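Local coordinates for protein possible translation initiation inhibitor (Rhodopseudomonas palustris, PDB 3LME) that is of unconfirmed function but belongs to the YjgF-like superfamily of small, typically trimeric alpha-beta proteins, at residues 24-37 against 115-129. The protein carries 1 engineered substitution. Sequence-based numbering, arbitrary orientation.
Sequences RAGDFVFIGGMHGT and DQGDIAEIDGTFYAP. Engineered in segment 24-37: His35 (natural residue Arg).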
ATOM      1  N   ARG A  24      10.530  -6.671  10.982  1.00 50.20           N
ATOM      2  CA  ARG A  24      11.283  -5.500  11.378  1.00 50.02           C
ATOM      3  C   ARG A  24      12.329  -5.235  10.312  1.00 50.11           C
ATOM      4  O   ARG A  24      13.054  -6.145   9.903  1.00 50.22           O
ATOM      5  CB  ARG A  24      11.980  -5.753  12.703  1.00 49.86           C
ATOM      6  CG  ARG A  24      12.896  -4.624  13.121  1.00 49.73           C
ATOM      7  CD  ARG A  24      12.667  -4.246  14.574  1.00 49.92           C
ATOM      8  NE  ARG A  24      12.739  -2.800  14.673  1.00 49.48           N
ATOM      9  CZ  ARG A  24      12.000  -2.050  15.479  1.00 48.46           C
ATOM     10  NH1 ARG A  24      11.106  -2.596  16.292  1.00 46.33           N
ATOM     11  NH2 ARG A  24      12.160  -0.738  15.453  1.00 48.84           N
ATOM     12  N   ALA A  25      12.417  -3.994   9.862  1.00 49.88           N
ATOM     13  CA  ALA A  25      13.432  -3.622   8.892  1.00 49.65           C
ATOM     14  C   ALA A  25      14.024  -2.335   9.405  1.00 49.66           C
ATOM     15  O   ALA A  25      13.412  -1.274   9.257  1.00 50.58           O
ATOM     16  CB  ALA A  25      12.797  -3.420   7.521  1.00 49.64           C
ATOM     17  N   GLY A  26      15.183  -2.432  10.057  1.00 49.15           N
ATOM     18  CA  GLY A  26      15.801  -1.286  10.730  1.00 48.45           C
ATOM     19  C   GLY A  26      14.879  -0.679  11.768  1.00 48.32           C
ATOM     20  O   GLY A  26      14.533  -1.324  12.741  1.00 48.40           O
ATOM     21  N   ASP A  27      14.463   0.562  11.542  1.00 48.65           N
ATOM     22  CA  ASP A  27      13.538   1.254  12.448  1.00 48.69           C
ATOM     23  C   ASP A  27      12.088   0.966  12.132  1.00 48.19           C
ATOM     24  O   ASP A  27      11.216   1.233  12.977  1.00 48.94           O
ATOM     25  CB  ASP A  27      13.726   2.774  12.410  1.00 48.76           C
ATOM     26  CG  ASP A  27      15.102   3.200  12.847  1.00 51.36           C
ATOM     27  OD1 ASP A  27      15.748   2.478  13.662  1.00 53.97           O
ATOM     28  OD2 ASP A  27      15.546   4.263  12.348  1.00 54.38           O
ATOM     29  N   PHE A  28      11.817   0.453  10.929  1.00 46.59           N
ATOM     30  CA  PHE A  28      10.443   0.264  10.518  1.00 45.60           C
ATOM     31  C   PHE A  28       9.912  -1.127  10.801  1.00 45.99           C
ATOM     32  O   PHE A  28      10.683  -2.100  10.834  1.00 47.03           O
ATOM     33  CB  PHE A  28      10.277   0.590   9.056  1.00 44.92           C
ATOM     34  CG  PHE A  28      10.367   2.033   8.761  1.00 43.16           C
ATOM     35  CD1 PHE A  28       9.217   2.796   8.637  1.00 42.16           C
ATOM     36  CD2 PHE A  28      11.611   2.646   8.600  1.00 40.69           C
ATOM     37  CE1 PHE A  28       9.306   4.152   8.356  1.00 41.10           C
ATOM     38  CE2 PHE A  28      11.714   3.990   8.314  1.00 38.51           C
ATOM     39  CZ  PHE A  28      10.565   4.747   8.198  1.00 40.30           C
ATOM     40  N   VAL A  29       8.595  -1.216  11.003  1.00 45.11           N
ATOM     41  CA  VAL A  29       7.914  -2.488  11.183  1.00 44.27           C
ATOM     42  C   VAL A  29       6.702  -2.609  10.257  1.00 44.24           C
ATOM     43  O   VAL A  29       5.764  -1.787  10.321  1.00 44.27           O
ATOM     44  CB  VAL A  29       7.469  -2.643  12.611  1.00 44.45           C
ATOM     45  CG1 VAL A  29       6.590  -3.884  12.763  1.00 44.07           C
ATOM     46  CG2 VAL A  29       8.700  -2.698  13.523  1.00 44.36           C
ATOM     47  N   PHE A  30       6.732  -3.636   9.403  1.00 43.45           N
ATOM     48  CA  PHE A  30       5.703  -3.843   8.395  1.00 42.81           C
ATOM     49  C   PHE A  30       4.829  -5.002   8.797  1.00 42.53           C
ATOM     50  O   PHE A  30       5.266  -6.122   8.805  1.00 42.99           O
ATOM     51  CB  PHE A  30       6.332  -4.139   7.027  1.00 42.92           C
ATOM     52  CG  PHE A  30       7.182  -3.004   6.477  1.00 42.75           C
ATOM     53  CD1 PHE A  30       6.700  -2.185   5.472  1.00 42.49           C
ATOM     54  CD2 PHE A  30       8.463  -2.766   6.969  1.00 41.55           C
ATOM     55  CE1 PHE A  30       7.482  -1.147   4.962  1.00 43.59           C
ATOM     56  CE2 PHE A  30       9.241  -1.739   6.478  1.00 41.61           C
ATOM     57  CZ  PHE A  30       8.753  -0.925   5.469  1.00 42.71           C
ATOM     58  N   ILE A  31       3.585  -4.741   9.125  1.00 42.04           N
ATOM     59  CA  ILE A  31       2.705  -5.818   9.459  1.00 42.24           C
ATOM     60  C   ILE A  31       1.939  -6.300   8.216  1.00 42.68           C
ATOM     61  O   ILE A  31       1.376  -5.490   7.462  1.00 43.13           O
ATOM     62  CB  ILE A  31       1.759  -5.392  10.595  1.00 41.97           C
ATOM     63  CG1 ILE A  31       2.567  -4.852  11.781  1.00 42.42           C
ATOM     64  CG2 ILE A  31       0.876  -6.536  11.012  1.00 41.37           C
ATOM     65  CD1 ILE A  31       3.549  -5.866  12.458  1.00 42.08           C
ATOM     66  N   GLY A  32       1.923  -7.614   7.994  1.00 42.83           N
ATOM     67  CA  GLY A  32       1.114  -8.200   6.912  1.00 43.29           C
ATOM     68  C   GLY A  32      -0.378  -7.980   7.119  1.00 43.77           C
ATOM     69  O   GLY A  32      -0.816  -7.534   8.188  1.00 44.53           O
ATOM     70  N   GLY A  33      -1.168  -8.274   6.096  1.00 43.90           N
ATOM     71  CA  GLY A  33      -2.602  -8.067   6.178  1.00 43.94           C
ATOM     72  C   GLY A  33      -3.176  -8.844   7.337  1.00 44.41           C
ATOM     73  O   GLY A  33      -2.907 -10.042   7.477  1.00 44.84           O
ATOM     74  N   MET A  34      -3.948  -8.147   8.170  1.00 44.30           N
ATOM     75  CA  MET A  34      -4.605  -8.710   9.332  1.00 44.35           C
ATOM     76  C   MET A  34      -6.113  -8.652   9.188  1.00 45.67           C
ATOM     77  O   MET A  34      -6.657  -7.700   8.635  1.00 46.25           O
ATOM     78  CB  MET A  34      -4.212  -7.917  10.566  1.00 43.68           C
ATOM     79  CG  MET A  34      -2.805  -8.254  11.087  1.00 42.24           C
ATOM     80  SD  MET A  34      -2.568  -9.981  11.500  1.00 34.05           S
ATOM     81  CE  MET A  34      -0.813  -9.939  11.529  1.00 38.53           C
ATOM     82  N   HIS A  35      -6.810  -9.674   9.661  1.00 47.12           N
ATOM     83  CA  HIS A  35      -8.249  -9.524   9.781  1.00 48.80           C
ATOM     84  C   HIS A  35      -8.783 -10.045  11.089  1.00 48.45           C
ATOM     85  O   HIS A  35      -8.010 -10.517  11.925  1.00 49.05           O
ATOM     86  CB  HIS A  35      -9.025 -10.004   8.541  1.00 49.92           C
ATOM     87  CG  HIS A  35      -8.641 -11.357   8.067  1.00 55.66           C
ATOM     88  ND1 HIS A  35      -9.399 -12.479   8.335  1.00 61.81           N
ATOM     89  CD2 HIS A  35      -7.581 -11.779   7.337  1.00 62.00           C
ATOM     90  CE1 HIS A  35      -8.815 -13.543   7.806  1.00 65.12           C
ATOM     91  NE2 HIS A  35      -7.704 -13.147   7.202  1.00 67.32           N
ATOM     92  N   GLY A  36     -10.093  -9.923  11.282  1.00 48.33           N
ATOM     93  CA  GLY A  36     -10.737 -10.132  12.584  1.00 47.73           C
ATOM     94  C   GLY A  36     -10.933 -11.583  12.969  1.00 47.77           C
ATOM     95  O   GLY A  36     -12.014 -11.970  13.421  1.00 47.54           O
ATOM     96  N   THR A  37      -9.886 -12.391  12.806  1.00 47.73           N
ATOM     97  CA  THR A  37      -9.918 -13.782  13.245  1.00 47.91           C
ATOM     98  C   THR A  37      -9.421 -13.908  14.674  1.00 48.07           C
ATOM     99  O   THR A  37      -8.653 -13.063  15.139  1.00 48.13           O
ATOM    100  CB  THR A  37      -8.992 -14.647  12.420  1.00 47.92           C
ATOM    101  OG1 THR A  37      -7.683 -14.074  12.467  1.00 47.02           O
ATOM    102  CG2 THR A  37      -9.477 -14.742  11.002  1.00 48.53           C
ATOM    103  N   ASP A 115      -9.438 -11.891   2.061  1.00 66.27           N
ATOM    104  CA  ASP A 115      -9.072 -13.111   2.812  1.00 67.75           C
ATOM    105  C   ASP A 115     -10.404 -13.731   3.371  1.00 67.72           C
ATOM    106  O   ASP A 115     -11.133 -13.069   4.129  1.00 67.99           O
ATOM    107  CB  ASP A 115      -8.084 -12.789   3.985  1.00 67.86           C
ATOM    108  CG  ASP A 115      -6.547 -12.737   3.568  1.00 69.62           C
ATOM    109  OD1 ASP A 115      -6.151 -12.752   2.362  1.00 71.14           O
ATOM    110  OD2 ASP A 115      -5.709 -12.649   4.504  1.00 68.43           O
ATOM    111  N   GLN A 116     -10.768 -14.945   2.946  1.00 67.52           N
ATOM    112  CA  GLN A 116     -11.823 -15.728   3.664  1.00 67.58           C
ATOM    113  C   GLN A 116     -13.314 -15.269   3.557  1.00 66.61           C
ATOM    114  O   GLN A 116     -14.220 -15.918   4.112  1.00 66.45           O
ATOM    115  CB  GLN A 116     -11.414 -15.851   5.149  1.00 68.12           C
ATOM    116  CG  GLN A 116     -11.937 -17.049   5.944  1.00 70.50           C
ATOM    117  CD  GLN A 116     -10.891 -17.567   6.959  1.00 72.44           C
ATOM    118  OE1 GLN A 116      -9.896 -18.199   6.558  1.00 73.96           O
ATOM    119  NE2 GLN A 116     -11.114 -17.308   8.263  1.00 68.89           N
ATOM    120  N   GLY A 117     -13.571 -14.172   2.842  1.00 65.40           N
ATOM    121  CA  GLY A 117     -14.934 -13.631   2.733  1.00 63.50           C
ATOM    122  C   GLY A 117     -15.223 -12.660   3.867  1.00 62.30           C
ATOM    123  O   GLY A 117     -16.381 -12.283   4.096  1.00 61.80           O
ATOM    124  N   ASP A 118     -14.149 -12.262   4.568  1.00 60.91           N
ATOM    125  CA  ASP A 118     -14.193 -11.291   5.665  1.00 59.51           C
ATOM    126  C   ASP A 118     -14.685  -9.915   5.190  1.00 57.80           C
ATOM    127  O   ASP A 118     -14.703  -9.627   3.986  1.00 57.64           O
ATOM    128  CB  ASP A 118     -12.806 -11.173   6.321  1.00 60.08           C
ATOM    129  CG  ASP A 118     -12.880 -10.847   7.830  1.00 63.13           C
ATOM    130  OD1 ASP A 118     -13.591  -9.891   8.241  1.00 64.58           O
ATOM    131  OD2 ASP A 118     -12.219 -11.565   8.618  1.00 67.05           O
ATOM    132  N   ILE A 119     -15.089  -9.078   6.139  1.00 55.59           N
ATOM    133  CA  ILE A 119     -15.552  -7.731   5.831  1.00 53.70           C
ATOM    134  C   ILE A 119     -14.481  -6.634   5.833  1.00 52.34           C
ATOM    135  O   ILE A 119     -14.740  -5.528   5.400  1.00 52.61           O
ATOM    136  CB  ILE A 119     -16.694  -7.306   6.760  1.00 53.65           C
ATOM    137  CG1 ILE A 119     -16.172  -6.980   8.167  1.00 53.79           C
ATOM    138  CG2 ILE A 119     -17.765  -8.365   6.766  1.00 53.87           C
ATOM    139  CD1 ILE A 119     -17.246  -6.482   9.099  1.00 53.88           C
ATOM    140  N   ALA A 120     -13.287  -6.927   6.312  1.00 50.62           N
ATOM    141  CA  ALA A 120     -12.266  -5.906   6.471  1.00 49.76           C
ATOM    142  C   ALA A 120     -10.906  -6.541   6.669  1.00 49.63           C
ATOM    143  O   ALA A 120     -10.772  -7.530   7.391  1.00 49.89           O
ATOM    144  CB  ALA A 120     -12.590  -4.984   7.636  1.00 49.08           C
ATOM    145  N   GLU A 121      -9.903  -5.966   6.023  1.00 49.17           N
ATOM    146  CA  GLU A 121      -8.536  -6.390   6.217  1.00 49.63           C
ATOM    147  C   GLU A 121      -7.700  -5.116   6.300  1.00 49.53           C
ATOM    148  O   GLU A 121      -8.064  -4.109   5.690  1.00 49.50           O
ATOM    149  CB  GLU A 121      -8.117  -7.251   5.042  1.00 49.53           C
ATOM    150  CG  GLU A 121      -6.765  -7.906   5.175  1.00 51.74           C
ATOM    151  CD  GLU A 121      -6.585  -9.031   4.177  1.00 54.82           C
ATOM    152  OE1 GLU A 121      -5.443  -9.493   4.000  1.00 57.34           O
ATOM    153  OE2 GLU A 121      -7.589  -9.467   3.564  1.00 55.21           O
ATOM    154  N   ILE A 122      -6.611  -5.141   7.071  1.00 49.16           N
ATOM    155  CA  ILE A 122      -5.847  -3.920   7.300  1.00 49.42           C
ATOM    156  C   ILE A 122      -4.366  -4.130   7.114  1.00 48.68           C
ATOM    157  O   ILE A 122      -3.876  -5.183   7.426  1.00 48.69           O
ATOM    158  CB  ILE A 122      -6.169  -3.254   8.690  1.00 49.88           C
ATOM    159  CG1 ILE A 122      -5.449  -1.905   8.849  1.00 49.64           C
ATOM    160  CG2 ILE A 122      -5.775  -4.152   9.868  1.00 51.73           C
ATOM    161  CD1 ILE A 122      -6.047  -1.004   9.907  1.00 47.50           C
ATOM    162  N   ASP A 123      -3.683  -3.120   6.581  1.00 48.87           N
ATOM    163  CA  ASP A 123      -2.219  -3.086   6.441  1.00 49.33           C
ATOM    164  C   ASP A 123      -1.614  -1.985   7.292  1.00 48.30           C
ATOM    165  O   ASP A 123      -1.965  -0.820   7.131  1.00 48.85           O
ATOM    166  CB  ASP A 123      -1.823  -2.788   5.010  1.00 50.15           C
ATOM    167  CG  ASP A 123      -2.009  -3.957   4.108  1.00 54.45           C
ATOM    168  OD1 ASP A 123      -2.350  -5.051   4.631  1.00 57.77           O
ATOM    169  OD2 ASP A 123      -1.811  -3.778   2.877  1.00 58.22           O
ATOM    170  N   GLY A 124      -0.692  -2.349   8.173  1.00 46.93           N
ATOM    171  CA  GLY A 124      -0.140  -1.406   9.111  1.00 45.10           C
ATOM    172  C   GLY A 124       1.339  -1.355   8.933  1.00 44.36           C
ATOM    173  O   GLY A 124       1.968  -2.395   8.757  1.00 44.66           O
ATOM    174  N   THR A 125       1.878  -0.137   8.970  1.00 43.59           N
ATOM    175  CA  THR A 125       3.317   0.150   8.894  1.00 42.42           C
ATOM    176  C   THR A 125       3.697   1.084  10.047  1.00 42.08           C
ATOM    177  O   THR A 125       3.043   2.092  10.280  1.00 40.79           O
ATOM    178  CB  THR A 125       3.655   0.789   7.544  1.00 42.16           C
ATOM    179  OG1 THR A 125       3.106  -0.031   6.516  1.00 42.56           O
ATOM    180  CG2 THR A 125       5.157   0.923   7.340  1.00 40.69           C
ATOM    181  N   PHE A 126       4.734   0.715  10.788  1.00 42.64           N
ATOM    182  CA  PHE A 126       5.081   1.420  12.017  1.00 43.38           C
ATOM    183  C   PHE A 126       6.540   1.886  11.984  1.00 45.06           C
ATOM    184  O   PHE A 126       7.403   1.255  11.350  1.00 44.97           O
ATOM    185  CB  PHE A 126       4.857   0.522  13.229  1.00 42.60           C
ATOM    186  CG  PHE A 126       3.422   0.066  13.418  1.00 41.36           C
ATOM    187  CD1 PHE A 126       2.858  -0.910  12.591  1.00 40.82           C
ATOM    188  CD2 PHE A 126       2.660   0.564  14.451  1.00 38.91           C
ATOM    189  CE1 PHE A 126       1.552  -1.330  12.777  1.00 40.27           C
ATOM    190  CE2 PHE A 126       1.356   0.146  14.647  1.00 39.69           C
ATOM    191  CZ  PHE A 126       0.792  -0.797  13.811  1.00 40.00           C
ATOM    192  N   TYR A 127       6.804   2.998  12.670  1.00 46.93           N
ATOM    193  CA  TYR A 127       8.149   3.530  12.838  1.00 48.73           C
ATOM    194  C   TYR A 127       8.444   3.450  14.290  1.00 50.53           C
ATOM    195  O   TYR A 127       7.809   4.174  15.061  1.00 51.26           O
ATOM    196  CB  TYR A 127       8.170   4.993  12.472  1.00 48.29           C
ATOM    197  CG  TYR A 127       9.505   5.670  12.612  1.00 48.51           C
ATOM    198  CD1 TYR A 127      10.631   5.182  11.946  1.00 50.00           C
ATOM    199  CD2 TYR A 127       9.632   6.837  13.356  1.00 48.44           C
ATOM    200  CE1 TYR A 127      11.868   5.823  12.039  1.00 50.24           C
ATOM    201  CE2 TYR A 127      10.846   7.495  13.457  1.00 50.04           C
ATOM    202  CZ  TYR A 127      11.972   6.978  12.798  1.00 51.02           C
ATOM    203  OH  TYR A 127      13.188   7.623  12.905  1.00 48.20           O
ATOM    204  N   ALA A 128       9.401   2.605  14.671  1.00 52.29           N
ATOM    205  CA  ALA A 128       9.700   2.393  16.071  1.00 54.40           C
ATOM    206  C   ALA A 128      11.201   2.289  16.332  1.00 56.38           C
ATOM    207  O   ALA A 128      11.695   1.191  16.604  1.00 56.87           O
ATOM    208  CB  ALA A 128       9.008   1.138  16.530  1.00 54.41           C
ATOM    209  N   PRO A 129      11.942   3.421  16.274  1.00 58.16           N
ATOM    210  CA  PRO A 129      13.412   3.369  16.386  1.00 59.18           C
ATOM    211  C   PRO A 129      13.879   2.576  17.598  1.00 60.89           C
ATOM    212  O   PRO A 129      13.220   2.604  18.631  1.00 61.13           O
ATOM    213  CB  PRO A 129      13.795   4.832  16.573  1.00 58.79           C
ATOM    214  CG  PRO A 129      12.754   5.575  15.914  1.00 58.61           C
ATOM    215  CD  PRO A 129      11.465   4.809  16.149  1.00 57.98           C
TER
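Phe126 lays its ring obliquely against Ile31 on the face of the sheet that helix 48-64 covers, with CE1 of Phe126 3.8 Å from CG1 of Ile31. Val29 and Met34 share this face; CB of Met34 meets CG2 of Ile122, whose side chain goes on to Met55 and Phe56 of that helix.

The other face looks largely toward the neighbouring subunits. Here CG2 of Thr125 sits over one face of the Phe30 ring, 4.2 Å from its centroid, a CH-pi contact. The Thr125 torsion (chi1 -51°) puts that methyl over Phe30 and turns OG1 to a weak hydrogen bond with Arg75 of a second subunit. Farther along, the rings of Phe28 and Tyr127 are inclined at 47°, CD1 of Tyr127 coming over the Phe28 ring toward its rim. Phe28 also packs on Phe30 of the third subunit.

Between the two faces, antiparallel strands 28-35 and 120-127 are joined by paired bonds at Val29-Phe126 and Met34-Ile122; Phe126 N to Val29 O measures 2.7 Å. Within the type II' turn from Ala25 to Phe28, Asp27 O accepts a hydrogen bond from Ala128 N, just past strand 120-127.

The polar end lies at His35, an engineered residue replacing arginine. Its CG lies between the backbone N and the carbonyl carbon (chi1 49°), which swings ND1 toward OD2 of Asp118 (3.0 Å), a bent bond (135°) arriving on the anti side and out of the carboxylate plane. OD1 of Asp118 is held by Arg51 and Ile119 N. CB of Asp115 lies 3.3 Å from His35 NE2.

Apolar side chains thus pack both faces of the paired strands, while polar partners gather toward His35 and at Arg75; a salt bridge from Asp115 OD1 ties the His35 end to Arg87 of the second subunit.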